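Local coordinates for protein proline dehydrogenase (Bradyrhizobium japonicum USDA 110, PDB 3HAZ) that probably oxidises proline to glutamate in two steps, with an FAD-dependent proline dehydrogenase and an NAD-dependent 1-pyrroline-5-carboxylate dehydrogenase on one chain, at residues Leu311-Val323 and Tyr363-Tyr376. Residues are numbered along the deposited sequence; the frame is centred on the assembly and turned at random.
With FAD (flavin-adenine dinucleotide), chain C; SO4 (sulfate ion), chain F.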
ATOM      1  N   LEU A 311     -51.819   8.131  20.337  1.00 22.12           N
ATOM      2  CA  LEU A 311     -50.722   8.772  19.629  1.00 23.23           C
ATOM      3  C   LEU A 311     -49.720   7.726  19.169  1.00 22.01           C
ATOM      4  O   LEU A 311     -49.700   6.597  19.677  1.00 18.79           O
ATOM      5  CB  LEU A 311     -50.007   9.763  20.540  1.00 18.09           C
ATOM      6  CG  LEU A 311     -48.923   9.153  21.438  1.00 22.99           C
ATOM      7  CD1 LEU A 311     -48.041  10.247  22.035  1.00 22.66           C
ATOM      8  CD2 LEU A 311     -49.533   8.294  22.535  1.00 27.87           C
ATOM      9  N   ALA A 312     -48.888   8.117  18.211  1.00 17.50           N
ATOM     10  CA  ALA A 312     -47.798   7.265  17.748  1.00 20.76           C
ATOM     11  C   ALA A 312     -46.524   7.620  18.510  1.00 21.39           C
ATOM     12  O   ALA A 312     -46.315   8.781  18.878  1.00 23.97           O
ATOM     13  CB  ALA A 312     -47.586   7.434  16.251  1.00 19.46           C
ATOM     14  N   ILE A 313     -45.688   6.612  18.744  1.00 18.12           N
ATOM     15  CA  ILE A 313     -44.388   6.778  19.379  1.00 18.51           C
ATOM     16  C   ILE A 313     -43.328   6.084  18.523  1.00 25.88           C
ATOM     17  O   ILE A 313     -43.478   4.910  18.167  1.00 20.52           O
ATOM     18  CB  ILE A 313     -44.370   6.179  20.795  1.00 18.06           C
ATOM     19  CG1 ILE A 313     -45.454   6.825  21.667  1.00 20.00           C
ATOM     20  CG2 ILE A 313     -42.999   6.361  21.442  1.00 16.31           C
ATOM     21  CD1 ILE A 313     -45.695   6.084  22.975  1.00 20.27           C
ATOM     22  N   GLN A 314     -42.268   6.815  18.190  1.00 23.32           N
ATOM     23  CA  GLN A 314     -41.234   6.317  17.285  1.00 20.69           C
ATOM     24  C   GLN A 314     -40.078   5.659  18.045  1.00 22.05           C
ATOM     25  O   GLN A 314     -39.315   6.323  18.754  1.00 20.17           O
ATOM     26  CB  GLN A 314     -40.693   7.460  16.425  1.00 15.43           C
ATOM     27  CG  GLN A 314     -41.741   8.186  15.582  1.00 11.75           C
ATOM     28  CD  GLN A 314     -41.452   9.678  15.472  1.00 20.57           C
ATOM     29  OE1 GLN A 314     -41.096  10.322  16.460  1.00 19.47           O
ATOM     30  NE2 GLN A 314     -41.603  10.230  14.270  1.00 12.36           N
ATOM     31  N   ALA A 315     -39.942   4.351  17.873  1.00 17.55           N
ATOM     32  CA  ALA A 315     -38.916   3.592  18.567  1.00 26.01           C
ATOM     33  C   ALA A 315     -37.507   3.885  18.055  1.00 22.01           C
ATOM     34  O   ALA A 315     -36.532   3.536  18.707  1.00 19.85           O
ATOM     35  CB  ALA A 315     -39.211   2.094  18.491  1.00 17.80           C
ATOM     36  N   TYR A 316     -37.385   4.517  16.889  1.00 19.47           N
ATOM     37  CA  TYR A 316     -36.044   4.831  16.402  1.00 21.89           C
ATOM     38  C   TYR A 316     -35.417   5.988  17.178  1.00 18.93           C
ATOM     39  O   TYR A 316     -34.241   6.287  17.015  1.00 25.80           O
ATOM     40  CB  TYR A 316     -35.986   5.016  14.873  1.00 22.03           C
ATOM     41  CG  TYR A 316     -36.536   6.309  14.282  1.00 15.52           C
ATOM     42  CD1 TYR A 316     -37.281   7.213  15.041  1.00  9.46           C
ATOM     43  CD2 TYR A 316     -36.335   6.598  12.931  1.00 16.41           C
ATOM     44  CE1 TYR A 316     -37.788   8.390  14.465  1.00 15.93           C
ATOM     45  CE2 TYR A 316     -36.836   7.756  12.348  1.00 18.10           C
ATOM     46  CZ  TYR A 316     -37.565   8.650  13.118  1.00 19.25           C
ATOM     47  OH  TYR A 316     -38.058   9.798  12.526  1.00 17.94           O
ATOM     48  N   GLN A 317     -36.210   6.610  18.048  1.00 17.30           N
ATOM     49  CA  GLN A 317     -35.703   7.672  18.919  1.00 19.82           C
ATOM     50  C   GLN A 317     -35.233   7.101  20.247  1.00 23.75           C
ATOM     51  O   GLN A 317     -35.886   6.236  20.832  1.00 29.91           O
ATOM     52  CB  GLN A 317     -36.773   8.729  19.182  1.00 22.62           C
ATOM     53  CG  GLN A 317     -37.211   9.512  17.959  1.00 16.00           C
ATOM     54  CD  GLN A 317     -37.689  10.904  18.324  1.00 18.80           C
ATOM     55  OE1 GLN A 317     -37.040  11.611  19.098  1.00 26.53           O
ATOM     56  NE2 GLN A 317     -38.818  11.314  17.758  1.00 20.90           N
ATOM     57  N   LYS A 318     -34.098   7.595  20.725  1.00 22.53           N
ATOM     58  CA  LYS A 318     -33.577   7.173  22.014  1.00 25.52           C
ATOM     59  C   LYS A 318     -34.547   7.522  23.146  1.00 24.26           C
ATOM     60  O   LYS A 318     -34.573   6.847  24.173  1.00 23.11           O
ATOM     61  CB  LYS A 318     -32.196   7.794  22.249  1.00 22.78           C
ATOM     62  CG  LYS A 318     -31.226   7.563  21.079  1.00 19.05           C
ATOM     63  CD  LYS A 318     -29.918   8.329  21.272  1.00 20.63           C
ATOM     64  CE  LYS A 318     -28.939   8.052  20.124  1.00 26.99           C
ATOM     65  NZ  LYS A 318     -27.775   9.005  20.123  1.00 28.31           N
ATOM     66  N   ARG A 319     -35.363   8.553  22.940  1.00 22.96           N
ATOM     67  CA  ARG A 319     -36.335   8.982  23.957  1.00 28.07           C
ATOM     68  C   ARG A 319     -37.601   8.124  24.004  1.00 24.64           C
ATOM     69  O   ARG A 319     -38.469   8.347  24.844  1.00 27.35           O
ATOM     70  CB  ARG A 319     -36.731  10.448  23.746  1.00 23.33           C
ATOM     71  CG  ARG A 319     -35.632  11.460  24.061  1.00 21.51           C
ATOM     72  CD  ARG A 319     -36.059  12.873  23.680  1.00 22.03           C
ATOM     73  NE  ARG A 319     -36.268  13.000  22.240  1.00 23.08           N
ATOM     74  CZ  ARG A 319     -36.748  14.086  21.642  1.00 23.82           C
ATOM     75  NH1 ARG A 319     -37.072  15.156  22.359  1.00 21.46           N
ATOM     76  NH2 ARG A 319     -36.905  14.100  20.323  1.00 20.17           N
ATOM     77  N   ALA A 320     -37.702   7.142  23.116  1.00 23.50           N
ATOM     78  CA  ALA A 320     -38.949   6.381  22.961  1.00 25.95           C
ATOM     79  C   ALA A 320     -39.474   5.774  24.269  1.00 26.38           C
ATOM     80  O   ALA A 320     -40.658   5.902  24.592  1.00 22.23           O
ATOM     81  CB  ALA A 320     -38.785   5.307  21.897  1.00 24.34           C
ATOM     82  N   SER A 321     -38.599   5.112  25.021  1.00 24.07           N
ATOM     83  CA  SER A 321     -39.024   4.451  26.251  1.00 26.82           C
ATOM     84  C   SER A 321     -39.571   5.456  27.272  1.00 26.53           C
ATOM     85  O   SER A 321     -40.519   5.158  28.004  1.00 24.56           O
ATOM     86  CB  SER A 321     -37.877   3.633  26.856  1.00 33.54           C
ATOM     87  OG  SER A 321     -38.345   2.824  27.925  1.00 33.99           O
ATOM     88  N   ALA A 322     -38.973   6.644  27.312  1.00 28.51           N
ATOM     89  CA  ALA A 322     -39.411   7.697  28.224  1.00 30.22           C
ATOM     90  C   ALA A 322     -40.758   8.286  27.800  1.00 28.52           C
ATOM     91  O   ALA A 322     -41.567   8.677  28.641  1.00 30.72           O
ATOM     92  CB  ALA A 322     -38.349   8.793  28.325  1.00 33.17           C
ATOM     93  N   VAL A 323     -40.996   8.353  26.494  1.00 21.75           N
ATOM     94  CA  VAL A 323     -42.289   8.806  25.994  1.00 30.68           C
ATOM     95  C   VAL A 323     -43.392   7.851  26.466  1.00 33.94           C
ATOM     96  O   VAL A 323     -44.490   8.274  26.851  1.00 23.24           O
ATOM     97  CB  VAL A 323     -42.304   8.897  24.457  1.00 25.90           C
ATOM     98  CG1 VAL A 323     -43.693   9.248  23.964  1.00 20.54           C
ATOM     99  CG2 VAL A 323     -41.276   9.932  23.972  1.00 20.32           C
ATOM    100  N   TYR A 363     -27.201  12.595  17.833  1.00 17.44           N
ATOM    101  CA  TYR A 363     -28.427  12.291  17.093  1.00 16.78           C
ATOM    102  C   TYR A 363     -29.536  11.789  18.018  1.00 22.48           C
ATOM    103  O   TYR A 363     -29.285  10.970  18.901  1.00 21.76           O
ATOM    104  CB  TYR A 363     -28.146  11.236  16.018  1.00 11.30           C
ATOM    105  CG  TYR A 363     -27.082  11.654  15.031  1.00 21.41           C
ATOM    106  CD1 TYR A 363     -25.783  11.147  15.107  1.00 23.11           C
ATOM    107  CD2 TYR A 363     -27.367  12.577  14.033  1.00 23.96           C
ATOM    108  CE1 TYR A 363     -24.799  11.547  14.197  1.00 21.22           C
ATOM    109  CE2 TYR A 363     -26.399  12.978  13.125  1.00 21.08           C
ATOM    110  CZ  TYR A 363     -25.123  12.465  13.208  1.00 23.71           C
ATOM    111  OH  TYR A 363     -24.185  12.878  12.288  1.00 17.29           O
ATOM    112  N   PRO A 364     -30.773  12.277  17.814  1.00 26.26           N
ATOM    113  CA  PRO A 364     -31.909  11.842  18.639  1.00 20.07           C
ATOM    114  C   PRO A 364     -32.398  10.449  18.243  1.00 26.11           C
ATOM    115  O   PRO A 364     -33.196   9.836  18.959  1.00 18.91           O
ATOM    116  CB  PRO A 364     -32.986  12.888  18.335  1.00 20.66           C
ATOM    117  CG  PRO A 364     -32.649  13.404  16.968  1.00 20.56           C
ATOM    118  CD  PRO A 364     -31.147  13.322  16.841  1.00 23.67           C
ATOM    119  N   VAL A 365     -31.925   9.966  17.099  1.00 19.13           N
ATOM    120  CA  VAL A 365     -32.297   8.649  16.609  1.00 19.31           C
ATOM    121  C   VAL A 365     -31.079   7.747  16.635  1.00 21.33           C
ATOM    122  O   VAL A 365     -29.948   8.231  16.607  1.00 20.05           O
ATOM    123  CB  VAL A 365     -32.806   8.700  15.155  1.00 24.38           C
ATOM    124  CG1 VAL A 365     -34.200   9.324  15.082  1.00 20.57           C
ATOM    125  CG2 VAL A 365     -31.814   9.457  14.269  1.00 17.91           C
ATOM    126  N   PHE A 366     -31.308   6.438  16.694  1.00 23.53           N
ATOM    127  CA  PHE A 366     -30.218   5.487  16.519  1.00 25.01           C
ATOM    128  C   PHE A 366     -29.689   5.611  15.091  1.00 18.88           C
ATOM    129  O   PHE A 366     -30.402   6.078  14.198  1.00 21.76           O
ATOM    130  CB  PHE A 366     -30.691   4.062  16.824  1.00 17.97           C
ATOM    131  CG  PHE A 366     -31.241   3.896  18.224  1.00 18.55           C
ATOM    132  CD1 PHE A 366     -30.394   3.917  19.327  1.00 17.36           C
ATOM    133  CD2 PHE A 366     -32.597   3.730  18.435  1.00 15.15           C
ATOM    134  CE1 PHE A 366     -30.896   3.771  20.614  1.00 22.28           C
ATOM    135  CE2 PHE A 366     -33.107   3.593  19.716  1.00 23.94           C
ATOM    136  CZ  PHE A 366     -32.256   3.612  20.809  1.00 22.03           C
ATOM    137  N   THR A 367     -28.439   5.214  14.876  1.00 16.34           N
ATOM    138  CA  THR A 367     -27.845   5.315  13.547  1.00 14.33           C
ATOM    139  C   THR A 367     -27.551   3.957  12.927  1.00 19.14           C
ATOM    140  O   THR A 367     -27.138   3.879  11.770  1.00 21.96           O
ATOM    141  CB  THR A 367     -26.570   6.177  13.541  1.00 24.42           C
ATOM    142  OG1 THR A 367     -25.731   5.808  14.641  1.00 25.63           O
ATOM    143  CG2 THR A 367     -26.926   7.657  13.649  1.00 19.22           C
ATOM    144  N   ARG A 368     -27.738   2.890  13.699  1.00 16.49           N
ATOM    145  CA  ARG A 368     -27.724   1.550  13.122  1.00 24.96           C
ATOM    146  C   ARG A 368     -29.131   0.963  13.142  1.00 24.06           C
ATOM    147  O   ARG A 368     -29.822   1.017  14.158  1.00 26.03           O
ATOM    148  CB  ARG A 368     -26.740   0.631  13.853  1.00 25.98           C
ATOM    149  CG  ARG A 368     -25.282   0.905  13.503  1.00 27.41           C
ATOM    150  CD  ARG A 368     -24.359  -0.176  14.046  1.00 22.42           C
ATOM    151  NE  ARG A 368     -24.622  -1.480  13.442  1.00 34.45           N
ATOM    152  CZ  ARG A 368     -23.930  -2.582  13.716  1.00 40.75           C
ATOM    153  NH1 ARG A 368     -22.926  -2.536  14.584  1.00 34.53           N
ATOM    154  NH2 ARG A 368     -24.241  -3.729  13.125  1.00 36.62           N
ATOM    155  N   LYS A 369     -29.539   0.395  12.016  1.00 18.56           N
ATOM    156  CA  LYS A 369     -30.897  -0.109  11.845  1.00 21.84           C
ATOM    157  C   LYS A 369     -31.236  -1.169  12.895  1.00 27.31           C
ATOM    158  O   LYS A 369     -32.358  -1.204  13.422  1.00 24.93           O
ATOM    159  CB  LYS A 369     -31.071  -0.657  10.423  1.00 24.22           C
ATOM    160  CG  LYS A 369     -32.517  -0.717   9.915  1.00 24.69           C
ATOM    161  CD  LYS A 369     -33.208  -2.001  10.348  1.00 31.91           C
ATOM    162  CE  LYS A 369     -34.548  -2.175   9.650  1.00 24.91           C
ATOM    163  NZ  LYS A 369     -35.144  -3.510   9.928  1.00 24.77           N
ATOM    164  N   ALA A 370     -30.261  -2.020  13.207  1.00 20.39           N
ATOM    165  CA  ALA A 370     -30.444  -3.075  14.200  1.00 24.08           C
ATOM    166  C   ALA A 370     -30.749  -2.517  15.586  1.00 24.43           C
ATOM    167  O   ALA A 370     -31.421  -3.169  16.381  1.00 24.67           O
ATOM    168  CB  ALA A 370     -29.217  -3.984  14.258  1.00 26.08           C
ATOM    169  N   MET A 371     -30.238  -1.323  15.882  1.00 23.12           N
ATOM    170  CA  MET A 371     -30.534  -0.671  17.156  1.00 20.32           C
ATOM    171  C   MET A 371     -31.991  -0.199  17.201  1.00 22.69           C
ATOM    172  O   MET A 371     -32.644  -0.252  18.248  1.00 22.56           O
ATOM    173  CB  MET A 371     -29.574   0.499  17.420  1.00 19.60           C
ATOM    174  CG  MET A 371     -28.182   0.084  17.906  1.00 22.10           C
ATOM    175  SD  MET A 371     -28.214  -0.753  19.512  1.00 26.31           S
ATOM    176  CE  MET A 371     -28.580   0.584  20.656  1.00 20.45           C
ATOM    177  N   THR A 372     -32.505   0.263  16.067  1.00 15.69           N
ATOM    178  CA  THR A 372     -33.915   0.628  16.000  1.00 19.04           C
ATOM    179  C   THR A 372     -34.767  -0.616  16.205  1.00 27.24           C
ATOM    180  O   THR A 372     -35.763  -0.590  16.931  1.00 23.07           O
ATOM    181  CB  THR A 372     -34.278   1.303  14.665  1.00 16.06           C
ATOM    182  OG1 THR A 372     -33.762   2.640  14.660  1.00 19.35           O
ATOM    183  CG2 THR A 372     -35.795   1.351  14.477  1.00 16.44           C
ATOM    184  N   ASP A 373     -34.361  -1.707  15.565  1.00 22.51           N
ATOM    185  CA  ASP A 373     -35.081  -2.970  15.674  1.00 23.40           C
ATOM    186  C   ASP A 373     -35.067  -3.492  17.109  1.00 19.76           C
ATOM    187  O   ASP A 373     -36.082  -3.971  17.604  1.00 20.45           O
ATOM    188  CB  ASP A 373     -34.506  -4.015  14.710  1.00 22.73           C
ATOM    189  CG  ASP A 373     -35.014  -3.841  13.291  1.00 25.24           C
ATOM    190  OD1 ASP A 373     -35.999  -3.089  13.088  1.00 26.13           O
ATOM    191  OD2 ASP A 373     -34.434  -4.457  12.374  1.00 25.59           O
ATOM    192  N   LEU A 374     -33.915  -3.391  17.771  1.00 11.94           N
ATOM    193  CA  LEU A 374     -33.802  -3.751  19.178  1.00 25.05           C
ATOM    194  C   LEU A 374     -34.698  -2.892  20.061  1.00 26.22           C
ATOM    195  O   LEU A 374     -35.398  -3.402  20.933  1.00 21.43           O
ATOM    196  CB  LEU A 374     -32.358  -3.592  19.667  1.00 28.92           C
ATOM    197  CG  LEU A 374     -31.384  -4.756  19.497  1.00 34.95           C
ATOM    198  CD1 LEU A 374     -30.077  -4.401  20.168  1.00 40.89           C
ATOM    199  CD2 LEU A 374     -31.958  -6.034  20.087  1.00 31.12           C
ATOM    200  N   ASN A 375     -34.646  -1.581  19.862  1.00 20.38           N
ATOM    201  CA  ASN A 375     -35.436  -0.688  20.696  1.00 22.92           C
ATOM    202  C   ASN A 375     -36.935  -0.877  20.468  1.00 21.49           C
ATOM    203  O   ASN A 375     -37.740  -0.719  21.394  1.00 21.92           O
ATOM    204  CB  ASN A 375     -35.037   0.778  20.489  1.00 18.50           C
ATOM    205  CG  ASN A 375     -35.388   1.646  21.689  1.00 28.70           C
ATOM    206  OD1 ASN A 375     -35.052   1.309  22.818  1.00 29.77           O
ATOM    207  ND2 ASN A 375     -36.071   2.759  21.448  1.00 22.20           N
ATOM    208  N   TYR A 376     -37.311  -1.227  19.241  1.00 15.70           N
ATOM    209  CA  TYR A 376     -38.723  -1.461  18.936  1.00 17.85           C
ATOM    210  C   TYR A 376     -39.262  -2.649  19.734  1.00 23.02           C
ATOM    211  O   TYR A 376     -40.331  -2.569  20.343  1.00 24.49           O
ATOM    212  CB  TYR A 376     -38.937  -1.682  17.438  1.00 21.74           C
ATOM    213  CG  TYR A 376     -40.397  -1.769  17.032  1.00 20.49           C
ATOM    214  CD1 TYR A 376     -41.044  -0.683  16.438  1.00 17.46           C
ATOM    215  CD2 TYR A 376     -41.131  -2.939  17.245  1.00 20.79           C
ATOM    216  CE1 TYR A 376     -42.388  -0.762  16.062  1.00 19.69           C
ATOM    217  CE2 TYR A 376     -42.467  -3.026  16.883  1.00 16.06           C
ATOM    218  CZ  TYR A 376     -43.090  -1.941  16.287  1.00 22.98           C
ATOM    219  OH  TYR A 376     -44.419  -2.040  15.924  1.00 17.68           O
TER
HETATM  220  PA  FAD C2001     -38.178  -2.076   8.586  1.00 18.91           P
HETATM  221  O1A FAD C2001     -37.524  -2.353   7.115  1.00 21.34           O
HETATM  222  O2A FAD C2001     -38.003  -3.203   9.501  1.00 25.24           O
HETATM  223  O5B FAD C2001     -37.452  -0.776   9.239  1.00 22.31           O
HETATM  224  C5B FAD C2001     -37.392   0.394   8.475  1.00 24.04           C
HETATM  225  C4B FAD C2001     -36.954   1.568   9.360  1.00 20.13           C
HETATM  226  O4B FAD C2001     -35.853   1.360  10.402  1.00 18.48           O
HETATM  227  C3B FAD C2001     -37.118   2.941   9.106  1.00 19.76           C
HETATM  228  O3B FAD C2001     -38.370   3.398   8.623  1.00 17.71           O
HETATM  229  C2B FAD C2001     -36.432   3.613  10.269  1.00 19.79           C
HETATM  230  O2B FAD C2001     -37.261   4.130  11.294  1.00 18.92           O
HETATM  231  C1B FAD C2001     -35.385   2.656  10.712  1.00 19.68           C
HETATM  232  N9A FAD C2001     -34.057   2.783  10.138  1.00 23.84           N
HETATM  233  C8A FAD C2001     -33.669   2.611   8.814  1.00 22.43           C
HETATM  234  N7A FAD C2001     -32.312   2.782   8.754  1.00 17.56           N
HETATM  235  C5A FAD C2001     -31.858   3.058  10.064  1.00 18.78           C
HETATM  236  C6A FAD C2001     -30.491   3.334  10.627  1.00 19.68           C
HETATM  237  N6A FAD C2001     -29.320   3.354   9.758  1.00 21.45           N
HETATM  238  N1A FAD C2001     -30.335   3.556  11.914  1.00 22.84           N
HETATM  239  C2A FAD C2001     -31.446   3.531  12.779  1.00 18.24           C
HETATM  240  N3A FAD C2001     -32.760   3.268  12.238  1.00 24.31           N
HETATM  241  C4A FAD C2001     -32.920   3.035  10.896  1.00 20.28           C
HETATM  242  N1  FAD C2001     -43.549   6.844  11.499  1.00 17.50           N
HETATM  243  C2  FAD C2001     -43.447   8.059  12.131  1.00 14.53           C
HETATM  244  O2  FAD C2001     -42.212   8.654  12.267  1.00 20.11           O
HETATM  245  N3  FAD C2001     -44.631   8.721  12.603  1.00 23.87           N
HETATM  246  C4  FAD C2001     -45.858   8.145  12.429  1.00 19.21           C
HETATM  247  O4  FAD C2001     -47.005   8.758  12.948  1.00 21.37           O
HETATM  248  C4X FAD C2001     -45.967   6.870  11.772  1.00 17.76           C
HETATM  249  N5  FAD C2001     -47.301   6.222  11.582  1.00 17.46           N
HETATM  250  C5X FAD C2001     -47.389   4.970  10.927  1.00 22.61           C
HETATM  251  C6  FAD C2001     -48.703   4.339  10.733  1.00 20.96           C
HETATM  252  C7  FAD C2001     -48.786   3.086  10.084  1.00 21.13           C
HETATM  253  C7M FAD C2001     -50.153   2.455   9.870  1.00 18.23           C
HETATM  254  C8  FAD C2001     -47.559   2.407   9.606  1.00 25.68           C
HETATM  255  C8M FAD C2001     -47.621   1.046   8.892  1.00 22.32           C
HETATM  256  C9  FAD C2001     -46.305   3.013   9.793  1.00 21.59           C
HETATM  257  C9A FAD C2001     -46.210   4.324  10.461  1.00 22.86           C
HETATM  258  N10 FAD C2001     -44.906   4.962  10.658  1.00 20.92           N
HETATM  259  C10 FAD C2001     -44.826   6.241  11.326  1.00 17.95           C
HETATM  260  C1' FAD C2001     -43.620   4.259  10.351  1.00 19.82           C
HETATM  261  C2' FAD C2001     -43.026   4.502   8.939  1.00 19.73           C
HETATM  262  O2' FAD C2001     -44.014   5.067   8.084  1.00 17.38           O
HETATM  263  C3' FAD C2001     -42.452   3.180   8.403  1.00 20.59           C
HETATM  264  O3' FAD C2001     -43.507   2.344   7.940  1.00 21.57           O
HETATM  265  C4' FAD C2001     -41.616   2.395   9.477  1.00 25.15           C
HETATM  266  O4' FAD C2001     -40.683   3.115  10.206  1.00 20.49           O
HETATM  267  C5' FAD C2001     -41.014   1.086   8.901  1.00 22.17           C
HETATM  268  O5' FAD C2001     -40.748   0.114   9.901  1.00 29.89           O
HETATM  269  P   FAD C2001     -40.856  -1.483   9.466  1.00 19.02           P
HETATM  270  O1P FAD C2001     -40.639  -2.440  10.815  1.00 29.81           O
HETATM  271  O2P FAD C2001     -42.146  -1.730   8.813  1.00 17.83           O
HETATM  272  O3P FAD C2001     -39.737  -1.723   8.301  1.00 26.15           O
HETATM  273  S   SO4 F1001     -26.998  -2.793  10.695  1.00 52.23           S
HETATM  274  O1  SO4 F1001     -26.290  -4.004  11.110  1.00 59.94           O
HETATM  275  O2  SO4 F1001     -26.097  -1.641  10.714  1.00 44.56           O
HETATM  276  O3  SO4 F1001     -27.500  -2.992   9.339  1.00 62.06           O
HETATM  277  O4  SO4 F1001     -28.102  -2.562  11.617  1.00 44.63           O
HETATM  278  O   HOH W   1     -36.009   4.331  23.930  1.00 24.93           O
HETATM  279  O   HOH W   2     -27.240   7.808  17.351  1.00 27.98           O
HETATM  280  O   HOH W   3     -34.371  11.151  21.147  1.00 22.72           O
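Lys-318 runs its long side chain across residues 363-366, and its CG lies over one face of the Phe-366 ring, nearer the ring's edge than its centre, in a CH-pi contact. With chi2 to chi4 all close to 180°, the chain is fully extended and brings NZ to Tyr-363 O at 2.8 Å; water 2 and a salt bridge to Asp-18 also hold the ammonium. A lysine suits this place because its methylenes pack on the aromatic ring while its charge reaches polar partners. Its backbone N donates to Pro-364 O (3.0 Å), and Phe-366 N donates to Tyr-316 O (3.0 Å), the two bonds flanking a single beta bridge between Gln-317 and Val-365. Tyr-316 offers a flat aromatic face to a methyl of beta-branched Val-365, whose CG1 sits 3.7 Å from the ring centroid, only 9° off the normal. Here the turn after strand 309-314 of the proline dehydrogenase (beta/alpha) barrel packs on the loop leading into helix 369-384 and on its first two turns, beside the FAD. Thr-372 OG1, 3.3 Å from Tyr-316 CB, donates to FAD N3A, while Gln-314 NE2 binds flavin O2. Small Ala-315 lets its CB come within 3.6 Å of Tyr-376 CA. Asn-375 suits its place because ND2 carries two hydrogens, one making an almost straight bond (171°) to a lone pair of Ala-315 O, the other going to water 1, shared with Lys-318 O and Ser-321 N.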